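Long-range contact in putative GH105 family protein (Salmonella enterica subsp. enterica serovar Paratyphi A, PDB 3QWT), which is of unknown function but, as a possible GH105 family member, probably hydrolyses unsaturated glycuronyl residues from the ends of oligosaccharides: residues W230-S235 with E293-A298. Numbering follows the deposited sequence.
Sequences WARGNS and EASATA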
# COMPACT_ATOMS: atom_id res chain seq x y z
N TRP A 230 30.35 35.36 -11.34
CA TRP A 230 31.29 34.70 -12.23
C TRP A 230 30.58 33.74 -13.17
O TRP A 230 29.71 32.98 -12.76
CB TRP A 230 32.38 34.01 -11.42
CG TRP A 230 33.35 33.20 -12.21
CD1 TRP A 230 34.10 33.64 -13.25
CD2 TRP A 230 33.70 31.83 -12.01
NE1 TRP A 230 34.89 32.62 -13.72
CE2 TRP A 230 34.67 31.50 -12.97
CE3 TRP A 230 33.29 30.84 -11.10
CZ2 TRP A 230 35.24 30.23 -13.07
CZ3 TRP A 230 33.85 29.56 -11.20
CH2 TRP A 230 34.81 29.27 -12.17
N ALA A 231 30.96 33.78 -14.44
CA ALA A 231 30.25 33.03 -15.48
C ALA A 231 30.28 31.51 -15.27
O ALA A 231 29.23 30.89 -15.05
CB ALA A 231 30.79 33.39 -16.86
N ARG A 232 31.45 30.90 -15.35
CA ARG A 232 31.52 29.45 -15.23
C ARG A 232 30.75 28.93 -14.00
O ARG A 232 29.98 27.97 -14.09
CB ARG A 232 32.96 28.92 -15.29
CG ARG A 232 33.01 27.39 -15.11
CD ARG A 232 34.13 26.71 -15.89
NE ARG A 232 35.45 27.06 -15.37
CZ ARG A 232 36.33 27.79 -16.04
NH1 ARG A 232 37.51 28.06 -15.49
NH2 ARG A 232 36.05 28.24 -17.25
N GLY A 233 30.93 29.59 -12.86
CA GLY A 233 30.26 29.19 -11.63
C GLY A 233 28.75 29.13 -11.77
O GLY A 233 28.11 28.17 -11.33
N ASN A 234 28.19 30.19 -12.36
CA ASN A 234 26.75 30.27 -12.61
C ASN A 234 26.28 29.14 -13.52
O ASN A 234 25.19 28.58 -13.36
CB ASN A 234 26.41 31.61 -13.24
CG ASN A 234 26.19 32.69 -12.21
OD1 ASN A 234 25.05 32.95 -11.79
ND2 ASN A 234 27.28 33.30 -11.76
N SER A 235 27.12 28.89 -14.51
CA SER A 235 26.95 27.82 -15.47
C SER A 235 26.70 26.50 -14.73
O SER A 235 25.82 25.72 -15.12
CB SER A 235 28.24 27.77 -16.32
OG SER A 235 28.28 26.69 -17.23
N GLU A 293 33.69 34.20 -22.24
CA GLU A 293 34.22 32.91 -21.83
C GLU A 293 33.34 31.78 -22.35
O GLU A 293 32.15 31.65 -22.00
CB GLU A 293 34.40 32.87 -20.31
CG GLU A 293 35.42 31.85 -19.82
CD GLU A 293 34.88 30.42 -19.87
OE1 GLU A 293 35.63 29.51 -20.27
OE2 GLU A 293 33.72 30.22 -19.51
N ALA A 294 33.95 30.95 -23.19
CA ALA A 294 33.26 29.90 -23.92
C ALA A 294 32.72 28.72 -23.08
O ALA A 294 31.67 28.16 -23.39
CB ALA A 294 34.16 29.38 -25.03
N SER A 295 33.43 28.33 -22.03
CA SER A 295 33.02 27.13 -21.32
C SER A 295 31.79 27.41 -20.47
O SER A 295 30.85 26.60 -20.43
CB SER A 295 34.17 26.55 -20.48
OG SER A 295 34.55 27.41 -19.42
N ALA A 296 31.78 28.55 -19.79
CA ALA A 296 30.59 29.01 -19.08
C ALA A 296 29.44 29.10 -20.07
O ALA A 296 28.35 28.56 -19.84
CB ALA A 296 30.84 30.36 -18.42
N THR A 297 29.69 29.79 -21.19
CA THR A 297 28.72 29.90 -22.27
C THR A 297 28.15 28.53 -22.66
O THR A 297 26.94 28.39 -22.89
CB THR A 297 29.33 30.61 -23.52
OG1 THR A 297 29.79 31.92 -23.16
CG2 THR A 297 28.30 30.75 -24.62
N ALA A 298 29.00 27.51 -22.74
CA ALA A 298 28.54 26.18 -23.13
C ALA A 298 27.60 25.57 -22.09
O ALA A 298 26.60 24.93 -22.43
CB ALA A 298 29.73 25.25 -23.39
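Arg232 reaches across to Ser295 and Glu293 with one nitrogen. Its NH2 donates to Ser295 OG at 2.8 Å, a bent bond with an N-H...O angle of 136°. The same NH2 forms a salt bridge to Glu293 OE1 at 3.3 Å. That oxygen lies at the guanidinium edge, in its plane, but the carboxylate is turned 83° against the guanidinium, so the two groups do not pair side by side. Arg232 CG is anti to the backbone N, and bends at chi2 and chi3 bring the guanidinium to the start of the other helix. Trp230 CZ2 lies over one guanidinium face, toward its rim.

Glu293 is the N-cap of helix 294-309. Its OE2 accepts from Ala296 N at 2.6 Å on the syn lone pair. OE1 takes Ser295 N from above the carboxylate plane and Ser295 OG on its syn side. Ser342 gives further support: its OG bonds Arg232 NH2 and its N bonds Glu293 OE1. The buried carboxylate is thus held by several donors.

The chain is an alpha/alpha toroid, as in GH88 and GH105 enzymes. Helix 255-272 separates helices 231-248 and 294-309 in sequence, which fits like-directed neighbours in such a barrel. The two run nearly parallel: the axes of 231-235 and 294-298 come within 7.9 Å, with 21° between their directions. Helix 363-377 packs against both, touching Arg232, Ser235 and Ala298.

One turn along, Ser235 OG donates to Ala296 O at 3.2 Å, in the carbonyl plane and on a lone pair. Small residues let the backbones come close: Arg232 CA and Ala296 CA are 4.0 Å apart. Ala296 CB sits against the backbone of Arg232, 3.2 Å from its N. It also meets Ala231 CB at 3.4 Å, tighter than usual for two methyl groups.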